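PDB 3I8B: xylulose kinase, which probably phosphorylates D-xylulose with ATP to give D-xylulose 5-phosphate, as a member of the FGGY family of carbohydrate kinases. Local coordinates for residues Lys160-Cys165 with Ala187-Leu192; Asn210-Asp215 with Ile237-Val242; Gly287-Ser292 with Thr426-Ile431; Val298-Ser303 with Leu325-Thr330. All coordinates share one frame; numbering follows the deposited sequence.

Contact 1: Lys160-Cys165 with Ala187-Leu192; sequences KIAAIC and AHLEAL. With MG (magnesium ion), chain B.
Leu192, Leu189 and Ala163 carry most of the buried surface of this contact, a purely apolar meeting of a short strand with a turn of 3-10 helix. The methyl of Ala163 sits between the two leucines: its CB lies 3.9 Å from Leu192 CD1 and 4.1 Å from Leu189 CD1. Each leucine sets CG beside the backbone N and opposite the carbonyl carbon (chi1 -67° for Leu189, -76° for Leu192), which sends its methyls toward the strand. Both methyls of Leu189 reach Ala163, and CD1 goes on to Ala162 CB at 3.7 Å. Leu192 divides its branches, CD2 turning to Cys165 SG at 4.0 Å. Two neighbouring alanines can face the same way because Ala162 and Ala163 form a classic beta bulge opposite Leu80. Within 187-192 the turn is closed by the bond from Leu192 N to Leu189 O. The carbonyl oxygens of the same turn bind the magnesium ion, Glu190 O at 2.3 Å and Leu192 O at 2.5 Å; water 1, another ligand, donates to Glu190 OE1, and Thr241 OG1 adds a further one. Strand 163-165 pairs antiparallel with strand 78-80, whose Leu80 touches Leu189, and Trp173 of helix 167-175 packs on both leucines.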
loop_
_atom_site.group_PDB
_atom_site.type_symbol
_atom_site.label_atom_id
_atom_site.label_comp_id
_atom_site.label_asym_id
_atom_site.label_seq_id
_atom_site.Cartn_x
_atom_site.Cartn_y
_atom_site.Cartn_z
ATOM N N LYS A 160 4.059 27.375 -6.834
ATOM C CA LYS A 160 5.291 27.430 -6.017
ATOM C C LYS A 160 6.042 26.089 -5.961
ATOM O O LYS A 160 7.147 26.009 -5.427
ATOM C CB LYS A 160 4.974 27.865 -4.577
ATOM C CG LYS A 160 4.328 29.240 -4.426
ATOM C CD LYS A 160 4.198 29.593 -2.942
ATOM C CE LYS A 160 3.200 30.718 -2.719
ATOM N NZ LYS A 160 3.170 31.178 -1.298
ATOM N N ILE A 161 5.416 25.030 -6.451
ATOM C CA ILE A 161 6.012 23.703 -6.357
ATOM C C ILE A 161 7.403 23.687 -6.991
ATOM O O ILE A 161 7.541 23.995 -8.172
ATOM C CB ILE A 161 5.125 22.645 -7.033
ATOM C CG1 ILE A 161 3.762 22.586 -6.345
ATOM C CG2 ILE A 161 5.786 21.261 -6.970
ATOM C CD1 ILE A 161 2.911 21.404 -6.743
ATOM N N ALA A 162 8.426 23.365 -6.199
ATOM C CA ALA A 162 9.763 23.095 -6.726
ATOM C C ALA A 162 10.102 21.598 -6.666
ATOM O O ALA A 162 10.969 21.113 -7.396
ATOM C CB ALA A 162 10.807 23.922 -5.995
ATOM N N ALA A 163 9.424 20.867 -5.784
ATOM C CA ALA A 163 9.629 19.426 -5.668
ATOM C C ALA A 163 8.363 18.734 -5.162
ATOM O O ALA A 163 7.609 19.295 -4.377
ATOM C CB ALA A 163 10.842 19.102 -4.739
ATOM N N ILE A 164 8.131 17.513 -5.623
ATOM C CA ILE A 164 7.048 16.709 -5.087
ATOM C C ILE A 164 7.661 15.421 -4.569
ATOM O O ILE A 164 8.455 14.812 -5.268
ATOM C CB ILE A 164 6.019 16.334 -6.171
ATOM C CG1 ILE A 164 5.611 17.564 -7.000
ATOM C CG2 ILE A 164 4.794 15.695 -5.524
ATOM C CD1 ILE A 164 4.762 17.207 -8.205
ATOM N N CYS A 165 7.283 14.998 -3.357
ATOM C CA CYS A 165 7.776 13.732 -2.820
ATOM C C CYS A 165 6.771 13.068 -1.886
ATOM O O CYS A 165 5.746 13.652 -1.528
ATOM C CB CYS A 165 9.140 13.915 -2.121
ATOM S SG CYS A 165 9.026 14.901 -0.599
ATOM N N ALA A 187 18.709 24.692 -1.217
ATOM C CA ALA A 187 17.812 23.777 -0.506
ATOM C C ALA A 187 18.208 22.292 -0.673
ATOM O O ALA A 187 17.726 21.429 0.060
ATOM C CB ALA A 187 16.356 23.990 -0.956
ATOM N N HIS A 188 19.071 22.000 -1.639
ATOM C CA HIS A 188 19.428 20.612 -1.942
ATOM C C HIS A 188 18.205 19.716 -2.178
ATOM O O HIS A 188 18.161 18.586 -1.688
ATOM C CB HIS A 188 20.286 20.014 -0.825
ATOM C CG HIS A 188 21.647 20.625 -0.725
ATOM N ND1 HIS A 188 21.974 21.568 0.225
ATOM C CD2 HIS A 188 22.759 20.453 -1.483
ATOM C CE1 HIS A 188 23.233 21.936 0.064
ATOM N NE2 HIS A 188 23.733 21.272 -0.965
ATOM N N LEU A 189 17.212 20.213 -2.914
ATOM C CA LEU A 189 16.049 19.389 -3.242
ATOM C C LEU A 189 16.464 18.144 -4.033
ATOM O O LEU A 189 15.842 17.085 -3.916
ATOM C CB LEU A 189 14.992 20.191 -4.011
ATOM C CG LEU A 189 14.312 21.308 -3.214
ATOM C CD1 LEU A 189 13.441 22.184 -4.118
ATOM C CD2 LEU A 189 13.499 20.724 -2.038
ATOM N N GLU A 190 17.534 18.267 -4.817
ATOM C CA GLU A 190 18.034 17.125 -5.582
ATOM C C GLU A 190 18.579 16.007 -4.720
ATOM O O GLU A 190 18.852 14.944 -5.235
ATOM C CB GLU A 190 19.091 17.536 -6.609
ATOM C CG GLU A 190 18.521 18.322 -7.784
ATOM C CD GLU A 190 17.827 17.444 -8.837
ATOM O OE1 GLU A 190 17.694 16.207 -8.618
ATOM O OE2 GLU A 190 17.420 18.009 -9.888
ATOM N N ALA A 191 18.769 16.235 -3.422
ATOM C CA ALA A 191 19.183 15.142 -2.546
ATOM C C ALA A 191 18.028 14.165 -2.297
ATOM O O ALA A 191 18.242 13.082 -1.757
ATOM C CB ALA A 191 19.724 15.677 -1.208
ATOM N N LEU A 192 16.804 14.551 -2.672
ATOM C CA LEU A 192 15.653 13.662 -2.510
ATOM C C LEU A 192 15.824 12.323 -3.246
ATOM O O LEU A 192 16.247 12.279 -4.389
ATOM C CB LEU A 192 14.365 14.352 -2.984
ATOM C CG LEU A 192 13.745 15.403 -2.063
ATOM C CD1 LEU A 192 12.767 16.329 -2.801
ATOM C CD2 LEU A 192 13.046 14.718 -0.891
HETATM MG MG MG B . 17.869 13.123 -6.173
HETATM O O HOH W 1 15.980 14.237 -6.916
#

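Contact 2: Asn210-Asp215 with Ile237-Val242. With MG (magnesium ion), chain B.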
loop_
_atom_site.group_PDB
_atom_site.type_symbol
_atom_site.label_atom_id
_atom_site.label_comp_id
_atom_site.label_asym_id
_atom_site.label_seq_id
_atom_site.Cartn_x
_atom_site.Cartn_y
_atom_site.Cartn_z
ATOM N N ASN A 210 11.102 2.429 -15.614
ATOM C CA ASN A 210 11.798 3.360 -14.725
ATOM C C ASN A 210 11.754 4.805 -15.236
ATOM O O ASN A 210 12.775 5.491 -15.294
ATOM C CB ASN A 210 13.244 2.913 -14.472
ATOM C CG ASN A 210 13.899 3.677 -13.335
ATOM O OD1 ASN A 210 13.247 4.030 -12.352
ATOM N ND2 ASN A 210 15.196 3.938 -13.463
ATOM N N GLU A 211 10.558 5.259 -15.604
ATOM C CA GLU A 211 10.377 6.612 -16.114
ATOM C C GLU A 211 9.309 7.372 -15.356
ATOM O O GLU A 211 8.165 6.896 -15.213
ATOM C CB GLU A 211 9.952 6.581 -17.591
ATOM C CG GLU A 211 10.801 5.705 -18.495
ATOM C CD GLU A 211 12.029 6.422 -19.024
ATOM O OE1 GLU A 211 12.400 6.175 -20.195
ATOM O OE2 GLU A 211 12.618 7.234 -18.275
ATOM N N TYR A 212 9.662 8.572 -14.915
ATOM C CA TYR A 212 8.641 9.545 -14.530
ATOM C C TYR A 212 7.940 10.077 -15.775
ATOM O O TYR A 212 8.589 10.374 -16.785
ATOM C CB TYR A 212 9.264 10.715 -13.772
ATOM C CG TYR A 212 9.587 10.415 -12.324
ATOM C CD1 TYR A 212 8.601 10.018 -11.443
ATOM C CD2 TYR A 212 10.880 10.560 -11.838
ATOM C CE1 TYR A 212 8.896 9.751 -10.111
ATOM C CE2 TYR A 212 11.180 10.298 -10.506
ATOM C CZ TYR A 212 10.186 9.895 -9.653
ATOM O OH TYR A 212 10.487 9.647 -8.322
ATOM N N ARG A 213 6.615 10.178 -15.697
ATOM C CA ARG A 213 5.790 10.703 -16.774
ATOM C C ARG A 213 5.459 12.165 -16.464
ATOM O O ARG A 213 4.397 12.482 -15.931
ATOM C CB ARG A 213 4.514 9.867 -16.897
ATOM C CG ARG A 213 4.755 8.473 -17.456
ATOM C CD ARG A 213 5.092 8.534 -18.955
ATOM N NE ARG A 213 4.045 9.231 -19.715
ATOM C CZ ARG A 213 3.014 8.629 -20.306
ATOM N NH1 ARG A 213 2.883 7.308 -20.266
ATOM N NH2 ARG A 213 2.122 9.348 -20.961
ATOM N N ARG A 214 6.391 13.050 -16.788
ATOM C CA ARG A 214 6.236 14.461 -16.483
ATOM C C ARG A 214 5.112 15.097 -17.290
ATOM O O ARG A 214 4.594 16.140 -16.915
ATOM C CB ARG A 214 7.565 15.198 -16.683
ATOM C CG ARG A 214 8.603 14.860 -15.601
ATOM C CD ARG A 214 9.994 15.392 -15.949
ATOM N NE ARG A 214 10.978 14.987 -14.943
ATOM C CZ ARG A 214 11.223 15.668 -13.824
ATOM N NH1 ARG A 214 10.558 16.794 -13.557
ATOM N NH2 ARG A 214 12.115 15.211 -12.958
ATOM N N ASP A 215 4.740 14.461 -18.400
ATOM C CA ASP A 215 3.591 14.911 -19.189
ATOM C C ASP A 215 2.257 14.751 -18.442
ATOM O O ASP A 215 1.322 15.526 -18.652
ATOM C CB ASP A 215 3.528 14.179 -20.541
ATOM C CG ASP A 215 3.466 12.663 -20.391
ATOM O OD1 ASP A 215 4.271 12.090 -19.620
ATOM O OD2 ASP A 215 2.620 12.035 -21.066
ATOM N N ILE A 237 10.351 20.685 -12.156
ATOM C CA ILE A 237 10.097 20.126 -10.819
ATOM C C ILE A 237 11.084 19.014 -10.446
ATOM O O ILE A 237 11.381 18.142 -11.267
ATOM C CB ILE A 237 8.634 19.611 -10.708
ATOM C CG1 ILE A 237 7.676 20.797 -10.551
ATOM C CG2 ILE A 237 8.472 18.630 -9.528
ATOM C CD1 ILE A 237 6.215 20.443 -10.852
ATOM N N VAL A 238 11.613 19.060 -9.224
ATOM C CA VAL A 238 12.529 18.017 -8.774
ATOM C C VAL A 238 11.682 16.859 -8.251
ATOM O O VAL A 238 10.783 17.079 -7.454
ATOM C CB VAL A 238 13.495 18.510 -7.663
ATOM C CG1 VAL A 238 14.308 17.337 -7.108
ATOM C CG2 VAL A 238 14.423 19.599 -8.196
ATOM N N LEU A 239 11.946 15.652 -8.750
ATOM C CA LEU A 239 11.269 14.429 -8.333
ATOM C C LEU A 239 12.341 13.529 -7.717
ATOM O O LEU A 239 13.490 13.583 -8.132
ATOM C CB LEU A 239 10.609 13.726 -9.533
ATOM C CG LEU A 239 9.557 14.527 -10.325
ATOM C CD1 LEU A 239 9.017 13.734 -11.537
ATOM C CD2 LEU A 239 8.426 14.998 -9.427
ATOM N N PRO A 240 11.987 12.725 -6.704
ATOM C CA PRO A 240 13.074 11.934 -6.100
ATOM C C PRO A 240 13.695 10.897 -7.047
ATOM O O PRO A 240 12.982 10.235 -7.804
ATOM C CB PRO A 240 12.400 11.251 -4.896
ATOM C CG PRO A 240 11.172 12.110 -4.609
ATOM C CD PRO A 240 10.726 12.632 -5.946
ATOM N N THR A 241 15.022 10.780 -6.991
ATOM C CA THR A 241 15.759 9.752 -7.711
ATOM C C THR A 241 15.304 8.399 -7.236
ATOM O O THR A 241 15.374 8.096 -6.042
ATOM C CB THR A 241 17.270 9.828 -7.416
ATOM O OG1 THR A 241 17.732 11.146 -7.688
ATOM C CG2 THR A 241 18.031 8.854 -8.295
ATOM N N VAL A 242 14.874 7.575 -8.176
ATOM C CA VAL A 242 14.358 6.261 -7.849
ATOM C C VAL A 242 15.521 5.275 -7.707
ATOM O O VAL A 242 16.217 4.966 -8.673
ATOM C CB VAL A 242 13.338 5.792 -8.900
ATOM C CG1 VAL A 242 12.804 4.393 -8.540
ATOM C CG2 VAL A 242 12.192 6.799 -8.985
HETATM MG MG MG B . 17.869 13.123 -6.173
HETATM O O HOH W 2 16.445 5.577 -11.169
HETATM O O HOH W 3 14.060 15.468 -10.840
HETATM O O HOH W 1 15.980 14.237 -6.916
#
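Tyr212 and Arg214 both turn CG to the side of the backbone N, with chi1 of -78° and -72°, and from there reach across to Leu239 and its neighbours. The two segments run in nearly opposite directions and are joined by side chains; they flank the helix pair 214-225 and 227-236 of the N-terminal FGGY domain, so that the chain leaves and returns beside itself. Residues 241-242 belong to a parallel two-stranded sheet with 193-195. Leu239 is the wedge between the two flat groups. Its CD1 makes a CH-pi contact over one face of the Tyr212 ring, 3.7 Å from the centroid, and the same methyl stands 3.6 Å above the centre of the Arg214 guanidinium. The edges of both groups are used for polar bonds. Tyr212 OH donates to Pro240 O at 2.6 Å, in the carbonyl plane and on a lone pair; Val242 CG2 packs obliquely near this hydroxyl. Arg214, extended from CG to NE, sends NH1 to Ile237 O at 2.8 Å with an angle of 170° at the hydrogen, again on a lone pair, and the same nitrogen bonds Ala234 O. Its planar group is thus covered by a methyl on one face and fixed in rotation at the edge. Beyond Pro240 the chain supplies Thr241 OG1 to the magnesium ion. Asn210 OD1 is held by Tyr205, and water 2 joins the amide to the backbone: Asn210 ND2 donates to it at 3.1 Å, and the water donates to Val242 O at 2.6 Å.

Contact 3: Gly287-Ser292 with Thr426-Ile431; sequences GDVSIS and TRILLI
Asp288 and Arg427 face each other at the start of a parallel strand pair in the mixed central sheet of the C-terminal, actin-like FGGY domain. The backbones of 288-292 and 427-431 alternate donors and acceptors, from Val289 N to Arg427 O at 3.0 Å through to Ile431 N to Ile291 O at 2.9 Å, and their axes differ by 23°. Arg427 can be traced outward. CB already lies 3.5 Å from Asp288 OD1; CG is anti to the backbone N (chi1 -177°), and CD continues past the same oxygen before a bend at chi3 swings the guanidinium back. NE then bonds Asp288 OD1 at 2.9 Å and NH2 bonds OD2, a side-on, two-nitrogen salt bridge. Both oxygens lie near the guanidinium plane, whereas the nitrogens come from above the carboxylate plane; the two planes stand 60° apart. Over the centre of one guanidinium face lies CD1 of Leu429, two residues on in the same strand, and Asp288 OD2 has a second donor in Ala285 N. On the other face of the sheet, Ile291 and Ile428 lie side by side, pointing the same way, and both touch Leu415 of helix 396-420, with Ile291 CD1 3.7 Å from Ile428 CG2.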
loop_
_atom_site.group_PDB
_atom_site.type_symbol
_atom_site.label_atom_id
_atom_site.label_comp_id
_atom_site.label_asym_id
_atom_site.label_seq_id
_atom_site.Cartn_x
_atom_site.Cartn_y
_atom_site.Cartn_z
ATOM N N GLY A 287 5.350 -15.164 -5.826
ATOM C CA GLY A 287 4.423 -16.276 -5.680
ATOM C C GLY A 287 3.640 -16.259 -4.377
ATOM O O GLY A 287 2.613 -16.930 -4.237
ATOM N N ASP A 288 4.136 -15.491 -3.418
ATOM C CA ASP A 288 3.463 -15.304 -2.144
ATOM C C ASP A 288 2.397 -14.216 -2.290
ATOM O O ASP A 288 2.606 -13.217 -2.978
ATOM C CB ASP A 288 4.461 -14.859 -1.065
ATOM C CG ASP A 288 5.407 -15.974 -0.627
ATOM O OD1 ASP A 288 5.106 -17.159 -0.865
ATOM O OD2 ASP A 288 6.456 -15.653 -0.039
ATOM N N VAL A 289 1.260 -14.417 -1.640
ATOM C CA VAL A 289 0.311 -13.343 -1.462
ATOM C C VAL A 289 0.016 -13.208 0.019
ATOM O O VAL A 289 0.054 -14.193 0.765
ATOM C CB VAL A 289 -0.994 -13.586 -2.236
ATOM C CG1 VAL A 289 -1.756 -14.743 -1.619
ATOM C CG2 VAL A 289 -1.841 -12.311 -2.249
ATOM N N SER A 290 -0.246 -11.982 0.452
ATOM C CA SER A 290 -0.695 -11.748 1.807
ATOM C C SER A 290 -2.109 -11.203 1.735
ATOM O O SER A 290 -2.427 -10.398 0.857
ATOM C CB SER A 290 0.210 -10.742 2.510
ATOM O OG SER A 290 0.006 -9.434 2.003
ATOM N N ILE A 291 -2.953 -11.651 2.656
ATOM C CA ILE A 291 -4.273 -11.081 2.817
ATOM C C ILE A 291 -4.332 -10.371 4.156
ATOM O O ILE A 291 -4.274 -11.000 5.213
ATOM C CB ILE A 291 -5.358 -12.167 2.775
ATOM C CG1 ILE A 291 -5.483 -12.721 1.357
ATOM C CG2 ILE A 291 -6.681 -11.600 3.269
ATOM C CD1 ILE A 291 -6.053 -14.109 1.295
ATOM N N SER A 292 -4.417 -9.053 4.114
ATOM C CA SER A 292 -4.565 -8.284 5.333
ATOM C C SER A 292 -6.051 -8.007 5.504
ATOM O O SER A 292 -6.662 -7.289 4.712
ATOM C CB SER A 292 -3.776 -6.984 5.244
ATOM O OG SER A 292 -3.616 -6.407 6.523
ATOM N N THR A 426 1.256 -19.181 -4.965
ATOM C CA THR A 426 1.521 -20.550 -4.515
ATOM C C THR A 426 1.570 -20.706 -2.990
ATOM O O THR A 426 1.707 -21.811 -2.472
ATOM C CB THR A 426 2.819 -21.103 -5.149
ATOM O OG1 THR A 426 3.907 -20.198 -4.906
ATOM C CG2 THR A 426 2.639 -21.283 -6.652
ATOM N N ARG A 427 1.451 -19.595 -2.280
ATOM C CA ARG A 427 1.382 -19.615 -0.827
ATOM C C ARG A 427 0.632 -18.382 -0.339
ATOM O O ARG A 427 0.811 -17.287 -0.880
ATOM C CB ARG A 427 2.789 -19.645 -0.227
ATOM C CG ARG A 427 2.833 -19.745 1.292
ATOM C CD ARG A 427 4.278 -19.909 1.763
ATOM N NE ARG A 427 5.023 -18.659 1.643
ATOM C CZ ARG A 427 5.569 -18.010 2.668
ATOM N NH1 ARG A 427 5.486 -18.513 3.895
ATOM N NH2 ARG A 427 6.222 -16.872 2.460
ATOM N N ILE A 428 -0.191 -18.565 0.688
ATOM C CA ILE A 428 -1.038 -17.501 1.231
ATOM C C ILE A 428 -0.676 -17.200 2.676
ATOM O O ILE A 428 -0.628 -18.109 3.504
ATOM C CB ILE A 428 -2.522 -17.920 1.240
ATOM C CG1 ILE A 428 -2.946 -18.466 -0.122
ATOM C CG2 ILE A 428 -3.421 -16.751 1.678
ATOM C CD1 ILE A 428 -4.377 -18.993 -0.136
ATOM N N LEU A 429 -0.437 -15.926 2.980
ATOM C CA LEU A 429 -0.252 -15.489 4.355
ATOM C C LEU A 429 -1.479 -14.688 4.759
ATOM O O LEU A 429 -1.976 -13.884 3.977
ATOM C CB LEU A 429 1.003 -14.625 4.501
ATOM C CG LEU A 429 2.350 -15.344 4.395
ATOM C CD1 LEU A 429 2.531 -15.938 3.020
ATOM C CD2 LEU A 429 3.497 -14.402 4.736
ATOM N N LEU A 430 -1.968 -14.916 5.973
ATOM C CA LEU A 430 -3.144 -14.223 6.460
ATOM C C LEU A 430 -2.776 -13.403 7.686
ATOM O O LEU A 430 -2.349 -13.954 8.708
ATOM C CB LEU A 430 -4.248 -15.222 6.805
ATOM C CG LEU A 430 -5.494 -14.624 7.458
ATOM C CD1 LEU A 430 -6.231 -13.696 6.478
ATOM C CD2 LEU A 430 -6.420 -15.731 7.969
ATOM N N ILE A 431 -2.947 -12.091 7.575
ATOM C CA ILE A 431 -2.600 -11.169 8.649
ATOM C C ILE A 431 -3.747 -10.215 8.930
ATOM O O ILE A 431 -4.815 -10.312 8.320
ATOM C CB ILE A 431 -1.369 -10.326 8.281
ATOM C CG1 ILE A 431 -1.607 -9.621 6.940
ATOM C CG2 ILE A 431 -0.119 -11.196 8.249
ATOM C CD1 ILE A 431 -0.416 -8.815 6.429
#

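Contact 4: Val298-Ser303 with Leu325-Thr330; sequences VAAAIS and LPLACT
Ala300 and Leu327 form the tight centre of this antiparallel strand pair: Ala300 CB lies 3.5 Å from Leu327 CD1, and Leu327 CD1 also meets Val298 CG1 at 3.7 Å. Leu327 CG stands anti to the backbone N (chi1 -171°), which carries CD1 across to the other strand, between the two side chains. The strand axes are 4.6 Å apart, normal sheet spacing. Ala299 and Ala328 are a hydrogen-bonded pair, with Ala299 N to Ala328 O at 2.9 Å and Ala328 N to Ala299 O at 2.8 Å; one further bond runs from Ala301 N to Pro326 O at 3.2 Å. One bond is missing here, because Pro326 N has no hydrogen for Ala301 O; beyond it, Ser303 pairs with Tyr324. The proline ring instead lays CD against that oxygen, and Ser303 CB packs on Pro326 CD at 3.6 Å. The looser end is at Val298 and Cys329, both partly exposed, where Val298 CG2 and Cys329 SG are 4.4 Å apart. Val298 and Leu327 on one face, together with the side chain of Leu325, touch Asn275 of helix 274-281, while Ala301 and Pro326 lie on Ile418 of helix 396-420. A mixed sheet whose first strands run antiparallel, flanked by helices on both faces, is the hallmark of the actin-like ATPase fold, to which FGGY kinases belong.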
loop_
_atom_site.group_PDB
_atom_site.type_symbol
_atom_site.label_atom_id
_atom_site.label_comp_id
_atom_site.label_asym_id
_atom_site.label_seq_id
_atom_site.Cartn_x
_atom_site.Cartn_y
_atom_site.Cartn_z
ATOM N N VAL A 298 -6.892 -6.101 2.040
ATOM C CA VAL A 298 -5.826 -5.868 1.066
ATOM C C VAL A 298 -5.159 -7.190 0.712
ATOM O O VAL A 298 -4.536 -7.818 1.565
ATOM C CB VAL A 298 -4.738 -4.936 1.618
ATOM C CG1 VAL A 298 -3.606 -4.807 0.622
ATOM C CG2 VAL A 298 -5.315 -3.570 1.942
ATOM N N ALA A 299 -5.311 -7.616 -0.537
ATOM C CA ALA A 299 -4.586 -8.770 -1.057
ATOM C C ALA A 299 -3.402 -8.311 -1.919
ATOM O O ALA A 299 -3.590 -7.704 -2.970
ATOM C CB ALA A 299 -5.516 -9.662 -1.864
ATOM N N ALA A 300 -2.187 -8.593 -1.462
ATOM C CA ALA A 300 -0.989 -8.158 -2.158
ATOM C C ALA A 300 -0.117 -9.365 -2.470
ATOM O O ALA A 300 0.258 -10.127 -1.573
ATOM C CB ALA A 300 -0.225 -7.151 -1.313
ATOM N N ALA A 301 0.185 -9.554 -3.749
ATOM C CA ALA A 301 1.022 -10.669 -4.165
ATOM C C ALA A 301 2.304 -10.124 -4.767
ATOM O O ALA A 301 2.324 -9.021 -5.325
ATOM C CB ALA A 301 0.286 -11.547 -5.188
ATOM N N ILE A 302 3.372 -10.900 -4.653
ATOM C CA ILE A 302 4.610 -10.553 -5.322
ATOM C C ILE A 302 4.673 -11.250 -6.668
ATOM O O ILE A 302 4.568 -12.476 -6.753
ATOM C CB ILE A 302 5.810 -10.912 -4.468
ATOM C CG1 ILE A 302 5.682 -10.186 -3.131
ATOM C CG2 ILE A 302 7.120 -10.530 -5.175
ATOM C CD1 ILE A 302 6.253 -10.943 -2.026
ATOM N N SER A 303 4.856 -10.439 -7.709
ATOM C CA SER A 303 4.813 -10.876 -9.097
ATOM C C SER A 303 6.175 -10.665 -9.762
ATOM O O SER A 303 6.775 -9.592 -9.657
ATOM C CB SER A 303 3.730 -10.084 -9.844
ATOM O OG SER A 303 3.755 -10.339 -11.237
ATOM N N LEU A 325 4.181 -5.772 -7.258
ATOM C CA LEU A 325 3.195 -5.901 -6.192
ATOM C C LEU A 325 1.764 -5.583 -6.674
ATOM O O LEU A 325 1.217 -4.507 -6.393
ATOM C CB LEU A 325 3.568 -4.976 -5.026
ATOM C CG LEU A 325 2.819 -5.199 -3.707
ATOM C CD1 LEU A 325 3.431 -6.378 -2.984
ATOM C CD2 LEU A 325 2.878 -3.955 -2.835
ATOM N N PRO A 326 1.162 -6.509 -7.430
ATOM C CA PRO A 326 -0.273 -6.368 -7.717
ATOM C C PRO A 326 -1.029 -6.290 -6.404
ATOM O O PRO A 326 -0.882 -7.171 -5.561
ATOM C CB PRO A 326 -0.618 -7.680 -8.443
ATOM C CG PRO A 326 0.544 -8.622 -8.110
ATOM C CD PRO A 326 1.728 -7.688 -8.107
ATOM N N LEU A 327 -1.832 -5.246 -6.232
ATOM C CA LEU A 327 -2.464 -4.988 -4.950
ATOM C C LEU A 327 -3.969 -4.798 -5.111
ATOM O O LEU A 327 -4.412 -3.916 -5.845
ATOM C CB LEU A 327 -1.858 -3.744 -4.315
ATOM C CG LEU A 327 -2.313 -3.527 -2.876
ATOM C CD1 LEU A 327 -1.162 -3.805 -1.932
ATOM C CD2 LEU A 327 -2.807 -2.097 -2.711
ATOM N N ALA A 328 -4.739 -5.627 -4.413
ATOM C CA ALA A 328 -6.185 -5.647 -4.548
ATOM C C ALA A 328 -6.867 -5.225 -3.260
ATOM O O ALA A 328 -6.892 -5.981 -2.285
ATOM C CB ALA A 328 -6.646 -7.035 -4.946
ATOM N N CYS A 329 -7.435 -4.023 -3.255
ATOM C CA CYS A 329 -8.183 -3.553 -2.095
ATOM C C CYS A 329 -9.654 -3.948 -2.168
ATOM O O CYS A 329 -10.281 -3.838 -3.216
ATOM C CB CYS A 329 -8.070 -2.035 -1.949
ATOM S SG CYS A 329 -6.382 -1.474 -1.740
ATOM N N THR A 330 -10.190 -4.426 -1.048
ATOM C CA THR A 330 -11.611 -4.708 -0.944
ATOM C C THR A 330 -12.227 -3.808 0.128
ATOM O O THR A 330 -11.713 -3.710 1.245
ATOM C CB THR A 330 -11.865 -6.198 -0.621
ATOM O OG1 THR A 330 -10.962 -6.632 0.411
ATOM C CG2 THR A 330 -11.662 -7.062 -1.866
#

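Overall arrangement
Contacts 1 and 2 form one unit around the magnesium ion, their centres 12 Å apart: contact 1 supplies two backbone oxygens, contact 2 a threonine hydroxyl, and water 1 belongs to both. Probable hydrogen bonds from Val238 N to Ala162 O (2.8 Å) and Thr241 N to Leu192 O (3.2 Å) join them. Contacts 3 and 4, centres 9 Å apart, share a C-terminal sheet, contact 4 nested in the loop closed by contact 3. Contacts 2 and 4 approach to about 13 Å between nearest atoms. Contact 4, its Leu327 side chain about 7 Å from that of Asp274, the probable proton acceptor, lies nearer than contact 3, whose Ser292 side chain is about 10 Å away; Leu325 is about 5 Å from Gln74, a predicted substrate-binding residue.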